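Local structure of quinoline 2-oxidoreductase small subunit (Pseudomonas putida, 1T3Q) at residues Phe23-Arg28 with Leu71-Glu76; Thr42-Gly47 with Ile80-Gly85; Leu105-Cys110 with Cys142-Tyr147. The protein probably passes electrons through its two [2Fe-2S] clusters, from the molybdenum site toward FAD, within a molybdenum hydroxylase that oxidises quinoline. All coordinates share one frame; numbering follows the deposited sequence.

Contact 1 (Phe23-Arg28 with Leu71-Glu76); sequences FYVEPR and LAVQAE
Val25 and Ala72 meet where the end of strand 19-25, an edge strand within this chain of the beta-grasp sheet of the [2Fe-2S] ferredoxin (Fer2) domain, faces the 3-10 turn 72-75. Apolar packing carries most of the contact. Val25 CG2 lies 3.8 Å from Ala72 CB and 3.9 Å from Val73 CG1, resting on both at once. With CG1 beside the backbone N (chi1 -66°), CG2 is left between the N and the carbonyl carbon, facing the turn. The Phe23 ring approaches edge-on: CZ comes within 4.2 Å of Ala75 CB near the ring plane, and CE1 borders Ala72 O. Further along, Val73 CG1 touches Pro27 CA, and a methyl of Leu71, CD2, lies 3.6 Å from Pro27 O. Helix 31-39 covers the same apolar patch, with Ala34 against Val25 and Ala72, and Val38 against Phe23 and Val25.

No direct hydrogen bond joins the two segments. A water bridges their backbones instead, accepting from Val73 N at 2.9 Å and donating to Pro27 O, an acceptor that competes with others for its protons. The medium subunit packs against Pro27 and Leu71 through its Phe6 and Phe3. Within 71-76, the Gln74 side chain folds back onto its own turn: Leu71 N donates to Gln74 OE1 at 2.9 Å, in the carbonyl plane and on a lone pair.

Contact 2 (Thr42-Gly47 with Ile80-Gly85); sequences TGTKIG and IETVEG. With FES (Fe2/s2 (inorganic) cluster), chain H.
The Glu84 carboxylate is the flat group here, and it is met from both faces. Gly43 N donates to OE2 of Glu84 at 2.7 Å from one face, 35° out of the plane; Thr82 OG1 donates to OE1 of the same carboxylate from the opposite face, 40° out, and water 2 donates to OE1 from near the plane. This is where the Fer2 domain's cluster-binding loop, entered through 42-47, meets the chain leaving strand 79-81. Glu84 reaches back because its chain bends at chi2 (93°). Water 2 also accepts from Thr44 OG1, and water 3 donates to that hydroxyl oxygen while accepting from Val83 N, so Thr44 OG1 is held by two waters. With an alanine here in place of Glu84, Gly43 N would probably lose its carboxylate acceptor, and Thr82 OG1 and water 2 the one they share.

Gly43 also fits under Val83, whose CG1 lies 3.7 Å from Gly43 CA, close enough that a side chain there would clash. The Thr44 and Thr82 side chains cross at about a right angle, OG1 of Thr44 lying 3.9 Å from Thr82 CG2. Lys45 NZ folds back to Thr42 O and forms a salt bridge with Asp36 of the large subunit. At the far end of the loop, Gly47 N lies 3.3 Å from S2 of the cluster.

Contact 3 (Leu105-Cys110 with Cys142-Tyr147); sequences LQCGFC and CRCTGY. With FES (Fe2/s2 (inorganic) cluster), chain G; MCN (pterin cytosine dinucleotide), chain N.
Cys107 and Cys144 turn their sulfurs onto one iron, FE1, while Cys110 and Cys142 do the same at FE2, so each iron takes one thiolate from each segment. The two cysteine pairs, from loops before helices 111-124 and 148-154, make the cluster site of the helical [2Fe-2S] domain of molybdenum hydroxylases. SG of Cys107 stands 3.6 Å from SG of Cys144. Cys142 swings its SG anti to the backbone N (chi1 177°), facing the following turn, where Thr145 N donates to it at 3.4 Å. Phe109 N likewise donates to Cys107 SG, almost straight at 168°, and Cys107 N reaches Cys144 SG weakly.

Gln106 lies alongside Cys144, its CB 3.5 Å from Cys144 CB. Extended beyond CG, its chain carries OE1 to the pterin, where N2' of the cofactor donates to Gln106 OE1 at 2.7 Å. The same N2' comes within 3.3 Å of Cys144 SG.

N-H groups turned to the thiolates probably help stabilise their negative charge and tune the cluster potential. With Cys144 both an iron ligand and a neighbour of the pterin amine, the geometry is consistent with a short electron path from the molybdenum cofactor into this cluster.

How the contacts relate
All three contacts are buried. Contact 2 sits near the centre of the chain, whereas contacts 1 and 3 lie on opposite sides of it, about 30 Å apart between centres. Contacts 1 and 2 share the Fer2 sheet and touch through Ala75 CB and Ile80 CD1; contact 3 belongs to the helical [2Fe-2S] domain and meets contact 2 where Phe109 packs against Lys45 and Ile46. Chemistry changes too: apolar packing between its own segments in contact 1, with the medium subunit alongside; a carboxylate and waters in contact 2; metal-bound thiolates beside the pterin in contact 3. Contacts 2 and 3 each reach a different iron-sulfur cluster; the large subunit borders both extensively, contact 1 only through Arg28.

Contact 1 (Phe23-Arg28 with Leu71-Glu76)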
loop_
_atom_site.group_PDB
_atom_site.type_symbol
_atom_site.label_atom_id
_atom_site.label_comp_id
_atom_site.label_asym_id
_atom_site.label_seq_id
_atom_site.Cartn_x
_atom_site.Cartn_y
_atom_site.Cartn_z
ATOM N N PHE A 23 -12.796 -23.929 2.196
ATOM C CA PHE A 23 -13.261 -22.547 2.244
ATOM C C PHE A 23 -14.767 -22.472 2.458
ATOM O O PHE A 23 -15.506 -23.393 2.096
ATOM C CB PHE A 23 -12.846 -21.799 0.966
ATOM C CG PHE A 23 -13.246 -22.487 -0.310
ATOM C CD1 PHE A 23 -14.473 -22.225 -0.905
ATOM C CD2 PHE A 23 -12.393 -23.410 -0.914
ATOM C CE1 PHE A 23 -14.851 -22.868 -2.081
ATOM C CE2 PHE A 23 -12.760 -24.062 -2.091
ATOM C CZ PHE A 23 -13.992 -23.792 -2.676
ATOM N N TYR A 24 -15.213 -21.379 3.067
ATOM C CA TYR A 24 -16.625 -21.176 3.347
ATOM C C TYR A 24 -17.223 -20.143 2.417
ATOM O O TYR A 24 -16.685 -19.050 2.262
ATOM C CB TYR A 24 -16.820 -20.748 4.801
ATOM C CG TYR A 24 -16.526 -21.858 5.778
ATOM C CD1 TYR A 24 -15.218 -22.286 6.005
ATOM C CD2 TYR A 24 -17.560 -22.519 6.436
ATOM C CE1 TYR A 24 -14.952 -23.348 6.861
ATOM C CE2 TYR A 24 -17.305 -23.579 7.290
ATOM C CZ TYR A 24 -16.000 -23.989 7.497
ATOM O OH TYR A 24 -15.752 -25.051 8.334
ATOM N N VAL A 25 -18.345 -20.497 1.804
ATOM C CA VAL A 25 -19.011 -19.614 0.864
ATOM C C VAL A 25 -20.521 -19.759 0.902
ATOM O O VAL A 25 -21.053 -20.759 1.394
ATOM C CB VAL A 25 -18.556 -19.910 -0.589
ATOM C CG1 VAL A 25 -17.090 -19.566 -0.759
ATOM C CG2 VAL A 25 -18.798 -21.381 -0.918
ATOM N N GLU A 26 -21.209 -18.748 0.384
ATOM C CA GLU A 26 -22.662 -18.784 0.293
ATOM C C GLU A 26 -22.955 -19.360 -1.084
ATOM O O GLU A 26 -22.161 -19.190 -2.011
ATOM C CB GLU A 26 -23.260 -17.382 0.374
ATOM C CG GLU A 26 -23.037 -16.666 1.682
ATOM C CD GLU A 26 -23.759 -15.339 1.729
ATOM O OE1 GLU A 26 -23.448 -14.458 0.904
ATOM O OE2 GLU A 26 -24.649 -15.178 2.588
ATOM N N PRO A 27 -24.097 -20.046 -1.242
ATOM C CA PRO A 27 -24.453 -20.628 -2.539
ATOM C C PRO A 27 -24.529 -19.582 -3.659
ATOM O O PRO A 27 -24.234 -19.884 -4.812
ATOM C CB PRO A 27 -25.812 -21.274 -2.263
ATOM C CG PRO A 27 -25.704 -21.673 -0.816
ATOM C CD PRO A 27 -25.052 -20.458 -0.196
ATOM N N ARG A 28 -24.913 -18.356 -3.304
ATOM C CA ARG A 28 -25.058 -17.264 -4.271
ATOM C C ARG A 28 -23.765 -16.748 -4.897
ATOM O O ARG A 28 -23.809 -15.918 -5.806
ATOM C CB ARG A 28 -25.783 -16.074 -3.624
ATOM C CG ARG A 28 -24.939 -15.313 -2.600
ATOM C CD ARG A 28 -25.722 -14.164 -1.962
ATOM N NE ARG A 28 -26.298 -13.264 -2.961
ATOM C CZ ARG A 28 -27.070 -12.217 -2.671
ATOM N NH1 ARG A 28 -27.553 -11.452 -3.641
ATOM N NH2 ARG A 28 -27.358 -11.931 -1.409
ATOM N N LEU A 71 -21.074 -22.551 -9.525
ATOM C CA LEU A 71 -21.273 -22.063 -8.164
ATOM C C LEU A 71 -20.037 -22.464 -7.370
ATOM O O LEU A 71 -19.458 -23.532 -7.605
ATOM C CB LEU A 71 -22.519 -22.693 -7.517
ATOM C CG LEU A 71 -23.899 -22.474 -8.149
ATOM C CD1 LEU A 71 -24.954 -23.163 -7.291
ATOM C CD2 LEU A 71 -24.208 -20.983 -8.247
ATOM N N ALA A 72 -19.623 -21.619 -6.436
ATOM C CA ALA A 72 -18.463 -21.945 -5.627
ATOM C C ALA A 72 -18.730 -23.264 -4.904
ATOM O O ALA A 72 -17.826 -24.084 -4.746
ATOM C CB ALA A 72 -18.189 -20.826 -4.616
ATOM N N VAL A 73 -19.971 -23.479 -4.472
ATOM C CA VAL A 73 -20.293 -24.720 -3.773
ATOM C C VAL A 73 -20.180 -25.951 -4.677
ATOM O O VAL A 73 -20.082 -27.074 -4.187
ATOM C CB VAL A 73 -21.706 -24.684 -3.120
ATOM C CG1 VAL A 73 -21.747 -23.615 -2.045
ATOM C CG2 VAL A 73 -22.784 -24.445 -4.166
ATOM N N GLN A 74 -20.174 -25.748 -5.991
ATOM C CA GLN A 74 -20.047 -26.877 -6.910
ATOM C C GLN A 74 -18.594 -27.302 -7.080
ATOM O O GLN A 74 -18.290 -28.200 -7.862
ATOM C CB GLN A 74 -20.665 -26.540 -8.269
ATOM C CG GLN A 74 -22.183 -26.433 -8.211
ATOM C CD GLN A 74 -22.805 -26.029 -9.528
ATOM O OE1 GLN A 74 -22.446 -25.008 -10.107
ATOM N NE2 GLN A 74 -23.751 -26.826 -10.006
ATOM N N ALA A 75 -17.696 -26.669 -6.332
ATOM C CA ALA A 75 -16.282 -27.020 -6.408
ATOM C C ALA A 75 -15.999 -28.198 -5.482
ATOM O O ALA A 75 -14.920 -28.793 -5.526
ATOM C CB ALA A 75 -15.420 -25.830 -6.008
ATOM N N GLU A 76 -16.979 -28.527 -4.642
ATOM C CA GLU A 76 -16.838 -29.623 -3.692
ATOM C C GLU A 76 -16.336 -30.898 -4.354
ATOM O O GLU A 76 -16.902 -31.362 -5.345
ATOM C CB GLU A 76 -18.176 -29.907 -3.001
ATOM C CG GLU A 76 -18.149 -31.124 -2.067
ATOM C CD GLU A 76 -17.340 -30.878 -0.799
ATOM O OE1 GLU A 76 -16.874 -31.861 -0.186
ATOM O OE2 GLU A 76 -17.183 -29.702 -0.407
HETATM O O HOH W 1 -21.573 -21.103 -4.288
#

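Contact 2 (Thr42-Gly47 with Ile80-Gly85)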
loop_
_atom_site.group_PDB
_atom_site.type_symbol
_atom_site.label_atom_id
_atom_site.label_comp_id
_atom_site.label_asym_id
_atom_site.label_seq_id
_atom_site.Cartn_x
_atom_site.Cartn_y
_atom_site.Cartn_z
ATOM N N THR A 42 -6.403 -14.010 -6.958
ATOM C CA THR A 42 -6.962 -13.074 -7.924
ATOM C C THR A 42 -6.491 -13.234 -9.364
ATOM O O THR A 42 -6.813 -12.407 -10.217
ATOM C CB THR A 42 -6.723 -11.605 -7.471
ATOM O OG1 THR A 42 -5.324 -11.381 -7.258
ATOM C CG2 THR A 42 -7.470 -11.325 -6.173
ATOM N N GLY A 43 -5.746 -14.300 -9.650
ATOM C CA GLY A 43 -5.289 -14.514 -11.011
ATOM C C GLY A 43 -6.449 -14.741 -11.968
ATOM O O GLY A 43 -6.383 -14.373 -13.140
ATOM N N THR A 44 -7.514 -15.358 -11.468
ATOM C CA THR A 44 -8.706 -15.617 -12.274
ATOM C C THR A 44 -9.436 -14.279 -12.410
ATOM O O THR A 44 -9.764 -13.645 -11.407
ATOM C CB THR A 44 -9.623 -16.662 -11.579
ATOM O OG1 THR A 44 -8.909 -17.903 -11.449
ATOM C CG2 THR A 44 -10.887 -16.902 -12.392
ATOM N N LYS A 45 -9.678 -13.855 -13.648
ATOM C CA LYS A 45 -10.325 -12.570 -13.909
ATOM C C LYS A 45 -11.769 -12.688 -14.368
ATOM O O LYS A 45 -12.177 -13.702 -14.935
ATOM C CB LYS A 45 -9.538 -11.784 -14.973
ATOM C CG LYS A 45 -8.039 -11.627 -14.710
ATOM C CD LYS A 45 -7.725 -10.991 -13.360
ATOM C CE LYS A 45 -6.232 -10.752 -13.210
ATOM N NZ LYS A 45 -5.846 -10.391 -11.819
ATOM N N ILE A 46 -12.528 -11.619 -14.143
ATOM C CA ILE A 46 -13.932 -11.566 -14.519
ATOM C C ILE A 46 -14.166 -10.435 -15.516
ATOM O O ILE A 46 -13.907 -9.270 -15.209
ATOM C CB ILE A 46 -14.817 -11.316 -13.281
ATOM C CG1 ILE A 46 -14.602 -12.433 -12.257
ATOM C CG2 ILE A 46 -16.273 -11.239 -13.695
ATOM C CD1 ILE A 46 -15.314 -12.194 -10.940
ATOM N N GLY A 47 -14.656 -10.777 -16.703
ATOM C CA GLY A 47 -14.907 -9.762 -17.708
ATOM C C GLY A 47 -16.345 -9.640 -18.187
ATOM O O GLY A 47 -16.676 -8.680 -18.890
ATOM N N ILE A 80 -9.065 -28.150 -8.665
ATOM C CA ILE A 80 -9.009 -26.906 -9.427
ATOM C C ILE A 80 -7.595 -26.405 -9.690
ATOM O O ILE A 80 -6.728 -26.461 -8.817
ATOM C CB ILE A 80 -9.782 -25.801 -8.682
ATOM C CG1 ILE A 80 -11.256 -26.196 -8.567
ATOM C CG2 ILE A 80 -9.610 -24.468 -9.396
ATOM C CD1 ILE A 80 -12.068 -25.289 -7.657
ATOM N N GLU A 81 -7.377 -25.905 -10.904
ATOM C CA GLU A 81 -6.086 -25.364 -11.299
ATOM C C GLU A 81 -6.268 -23.940 -11.807
ATOM O O GLU A 81 -6.950 -23.720 -12.806
ATOM C CB GLU A 81 -5.469 -26.204 -12.418
ATOM C CG GLU A 81 -4.936 -27.551 -11.989
ATOM C CD GLU A 81 -4.479 -28.368 -13.178
ATOM O OE1 GLU A 81 -5.334 -29.014 -13.821
ATOM O OE2 GLU A 81 -3.268 -28.347 -13.483
ATOM N N THR A 82 -5.670 -22.974 -11.115
ATOM C CA THR A 82 -5.755 -21.580 -11.543
ATOM C C THR A 82 -4.392 -21.193 -12.117
ATOM O O THR A 82 -3.417 -21.947 -11.995
ATOM C CB THR A 82 -6.108 -20.634 -10.378
ATOM O OG1 THR A 82 -5.049 -20.634 -9.414
ATOM C CG2 THR A 82 -7.405 -21.078 -9.706
ATOM N N VAL A 83 -4.320 -20.026 -12.745
ATOM C CA VAL A 83 -3.072 -19.578 -13.347
ATOM C C VAL A 83 -1.910 -19.528 -12.352
ATOM O O VAL A 83 -0.758 -19.745 -12.732
ATOM C CB VAL A 83 -3.248 -18.187 -14.008
ATOM C CG1 VAL A 83 -3.551 -17.142 -12.953
ATOM C CG2 VAL A 83 -1.996 -17.821 -14.789
ATOM N N GLU A 84 -2.207 -19.260 -11.083
ATOM C CA GLU A 84 -1.158 -19.184 -10.066
ATOM C C GLU A 84 -0.376 -20.490 -9.924
ATOM O O GLU A 84 0.772 -20.488 -9.472
ATOM C CB GLU A 84 -1.740 -18.821 -8.696
ATOM C CG GLU A 84 -2.195 -17.379 -8.558
ATOM C CD GLU A 84 -3.662 -17.178 -8.890
ATOM O OE1 GLU A 84 -4.243 -18.009 -9.620
ATOM O OE2 GLU A 84 -4.227 -16.166 -8.426
ATOM N N GLY A 85 -1.004 -21.599 -10.301
ATOM C CA GLY A 85 -0.348 -22.887 -10.167
ATOM C C GLY A 85 0.549 -23.294 -11.316
ATOM O O GLY A 85 1.252 -24.301 -11.220
HETATM FE FE1 FES H . -16.565 -13.858 -18.904
HETATM FE FE2 FES H . -16.642 -15.880 -17.082
HETATM S S1 FES H . -16.817 -16.134 -19.201
HETATM S S2 FES H . -16.264 -13.648 -16.706
HETATM O O HOH W 2 -7.153 -17.535 -9.358
HETATM O O HOH W 3 -6.806 -18.665 -13.383
#

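Contact 3 (Leu105-Cys110 with Cys142-Tyr147)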
loop_
_atom_site.group_PDB
_atom_site.type_symbol
_atom_site.label_atom_id
_atom_site.label_comp_id
_atom_site.label_asym_id
_atom_site.label_seq_id
_atom_site.Cartn_x
_atom_site.Cartn_y
_atom_site.Cartn_z
ATOM N N LEU A 105 0.514 -11.108 -25.110
ATOM C CA LEU A 105 -0.330 -10.368 -24.174
ATOM C C LEU A 105 0.093 -8.895 -24.116
ATOM O O LEU A 105 1.236 -8.549 -24.377
ATOM C CB LEU A 105 -0.267 -10.954 -22.761
ATOM C CG LEU A 105 1.079 -10.855 -22.058
ATOM C CD1 LEU A 105 0.882 -10.780 -20.553
ATOM C CD2 LEU A 105 1.931 -12.065 -22.445
ATOM N N GLN A 106 -0.866 -8.048 -23.766
ATOM C CA GLN A 106 -0.665 -6.626 -23.638
ATOM C C GLN A 106 -1.158 -6.164 -22.264
ATOM O O GLN A 106 -0.358 -6.009 -21.323
ATOM C CB GLN A 106 -1.367 -5.901 -24.795
ATOM C CG GLN A 106 -0.535 -5.920 -26.089
ATOM C CD GLN A 106 -1.128 -5.188 -27.285
ATOM O OE1 GLN A 106 -1.651 -4.083 -27.167
ATOM N NE2 GLN A 106 -1.016 -5.807 -28.460
ATOM N N CYS A 107 -2.463 -5.960 -22.138
ATOM C CA CYS A 107 -2.972 -5.533 -20.839
ATOM C C CYS A 107 -2.909 -6.744 -19.901
ATOM O O CYS A 107 -2.817 -6.600 -18.687
ATOM C CB CYS A 107 -4.403 -5.022 -21.001
ATOM S SG CYS A 107 -5.698 -6.264 -21.063
ATOM N N GLY A 108 -2.955 -7.932 -20.501
ATOM C CA GLY A 108 -2.870 -9.170 -19.734
ATOM C C GLY A 108 -4.113 -9.685 -19.023
ATOM O O GLY A 108 -4.066 -10.705 -18.316
ATOM N N PHE A 109 -5.240 -9.014 -19.221
ATOM C CA PHE A 109 -6.467 -9.417 -18.542
ATOM C C PHE A 109 -7.050 -10.753 -19.004
ATOM O O PHE A 109 -7.637 -11.487 -18.210
ATOM C CB PHE A 109 -7.521 -8.322 -18.689
ATOM C CG PHE A 109 -8.512 -8.295 -17.566
ATOM C CD1 PHE A 109 -8.108 -7.933 -16.287
ATOM C CD2 PHE A 109 -9.841 -8.636 -17.780
ATOM C CE1 PHE A 109 -9.024 -7.906 -15.223
ATOM C CE2 PHE A 109 -10.764 -8.612 -16.723
ATOM C CZ PHE A 109 -10.349 -8.244 -15.445
ATOM N N CYS A 110 -6.873 -11.076 -20.279
ATOM C CA CYS A 110 -7.402 -12.319 -20.846
ATOM C C CYS A 110 -6.426 -13.479 -20.709
ATOM O O CYS A 110 -6.778 -14.625 -20.972
ATOM C CB CYS A 110 -7.662 -12.134 -22.331
ATOM S SG CYS A 110 -6.102 -12.007 -23.288
ATOM N N CYS A 142 -9.926 -11.485 -26.563
ATOM C CA CYS A 142 -8.801 -10.605 -26.283
ATOM C C CYS A 142 -9.080 -9.333 -27.077
ATOM O O CYS A 142 -9.367 -9.393 -28.271
ATOM C CB CYS A 142 -7.483 -11.219 -26.753
ATOM S SG CYS A 142 -6.060 -10.136 -26.502
ATOM N N ARG A 143 -9.008 -8.193 -26.403
ATOM C CA ARG A 143 -9.272 -6.909 -27.045
ATOM C C ARG A 143 -7.995 -6.162 -27.430
ATOM O O ARG A 143 -8.055 -5.150 -28.134
ATOM C CB ARG A 143 -10.103 -6.036 -26.096
ATOM C CG ARG A 143 -10.608 -4.731 -26.693
ATOM C CD ARG A 143 -11.429 -4.985 -27.942
ATOM N NE ARG A 143 -12.530 -4.030 -28.074
ATOM C CZ ARG A 143 -13.363 -3.992 -29.108
ATOM N NH1 ARG A 143 -14.344 -3.101 -29.137
ATOM N NH2 ARG A 143 -13.215 -4.837 -30.122
ATOM N N CYS A 144 -6.849 -6.670 -26.985
ATOM C CA CYS A 144 -5.560 -6.021 -27.227
ATOM C C CYS A 144 -4.659 -6.487 -28.356
ATOM O O CYS A 144 -4.116 -5.671 -29.102
ATOM C CB CYS A 144 -4.673 -6.107 -25.976
ATOM S SG CYS A 144 -5.246 -5.318 -24.488
ATOM N N THR A 145 -4.483 -7.801 -28.448
ATOM C CA THR A 145 -3.516 -8.400 -29.369
ATOM C C THR A 145 -3.801 -8.734 -30.818
ATOM O O THR A 145 -2.862 -8.823 -31.615
ATOM C CB THR A 145 -2.941 -9.691 -28.734
ATOM O OG1 THR A 145 -3.927 -10.726 -28.783
ATOM C CG2 THR A 145 -2.566 -9.452 -27.291
ATOM N N GLY A 146 -5.059 -8.936 -31.180
ATOM C CA GLY A 146 -5.342 -9.310 -32.552
ATOM C C GLY A 146 -5.151 -10.812 -32.742
ATOM O O GLY A 146 -5.185 -11.312 -33.862
ATOM N N TYR A 147 -4.914 -11.516 -31.638
ATOM C CA TYR A 147 -4.772 -12.980 -31.606
ATOM C C TYR A 147 -3.616 -13.692 -32.296
ATOM O O TYR A 147 -3.219 -14.771 -31.849
ATOM C CB TYR A 147 -6.049 -13.636 -32.125
ATOM C CG TYR A 147 -7.302 -13.259 -31.379
ATOM C CD1 TYR A 147 -7.536 -13.722 -30.088
ATOM C CD2 TYR A 147 -8.263 -12.448 -31.975
ATOM C CE1 TYR A 147 -8.709 -13.388 -29.404
ATOM C CE2 TYR A 147 -9.436 -12.109 -31.304
ATOM C CZ TYR A 147 -9.652 -12.582 -30.024
ATOM O OH TYR A 147 -10.823 -12.267 -29.379
HETATM FE FE1 FES G . -5.628 -7.313 -23.120
HETATM FE FE2 FES G . -5.929 -9.819 -24.102
HETATM S S1 FES G . -4.020 -8.910 -23.545
HETATM S S2 FES G . -7.509 -8.377 -23.503
HETATM N N1 MCN N . 5.814 2.547 -29.543
HETATM C C2 MCN N . 7.171 2.239 -29.888
HETATM N N3 MCN N . 7.710 3.116 -30.816
HETATM C C4 MCN N . 7.070 4.201 -31.406
HETATM C C5 MCN N . 5.677 4.460 -31.024
HETATM C C6 MCN N . 5.062 3.645 -30.102
HETATM O O2 MCN N . 7.736 1.280 -29.411
HETATM N N4 MCN N . 7.687 4.974 -32.274
HETATM C "C1'" MCN N . 5.177 1.598 -28.460
HETATM C C2D MCN N . 5.238 2.243 -27.001
HETATM O "O2'" MCN N . 5.425 1.187 -25.994
HETATM C "C3'" MCN N . 3.926 2.993 -26.900
HETATM C C4D MCN N . 2.929 2.122 -27.627
HETATM O O4D MCN N . 3.752 1.361 -28.645
HETATM O "O3'" MCN N . 3.563 3.171 -25.487
HETATM C "C5'" MCN N . 1.679 2.855 -28.192
HETATM O "O5'" MCN N . 2.182 3.934 -28.939
HETATM P PA MCN N . 1.788 5.447 -28.717
HETATM O O1A MCN N . 3.003 6.112 -28.147
HETATM O O2A MCN N . 1.198 5.876 -30.050
HETATM O O3A MCN N . 0.511 5.671 -27.734
HETATM P PB MCN N . 0.379 5.577 -26.141
HETATM O O1B MCN N . -0.015 6.934 -25.657
HETATM O O2B MCN N . 1.595 4.947 -25.528
HETATM O O3B MCN N . -0.826 4.538 -25.931
HETATM C C10 MCN N . -2.164 4.957 -26.023
HETATM C "C9'" MCN N . -2.665 4.434 -27.330
HETATM C "C8'" MCN N . -4.158 4.836 -27.368
HETATM S "S8'" MCN N . -4.475 6.594 -27.355
HETATM C "C7'" MCN N . -5.196 4.000 -27.436
HETATM S "S7'" MCN N . -6.916 4.483 -27.460
HETATM C "C6'" MCN N . -4.898 2.463 -27.419
HETATM C C7 MCN N . -3.527 2.177 -27.971
HETATM O "O9'" MCN N . -2.535 2.936 -27.300
HETATM N "N5'" MCN N . -5.208 2.008 -26.001
HETATM C C4A MCN N . -4.592 0.708 -25.806
HETATM N "N8'" MCN N . -3.188 0.723 -27.806
HETATM C C4B MCN N . -3.680 0.049 -26.650
HETATM N "N1'" MCN N . -3.100 -1.224 -26.419
HETATM C "C2'" MCN N . -3.489 -1.826 -25.271
HETATM N "N2'" MCN N . -2.975 -3.048 -25.011
HETATM N "N3'" MCN N . -4.355 -1.245 -24.366
HETATM C "C4'" MCN N . -4.972 0.052 -24.525
HETATM O "O4'" MCN N . -5.720 0.490 -23.685
#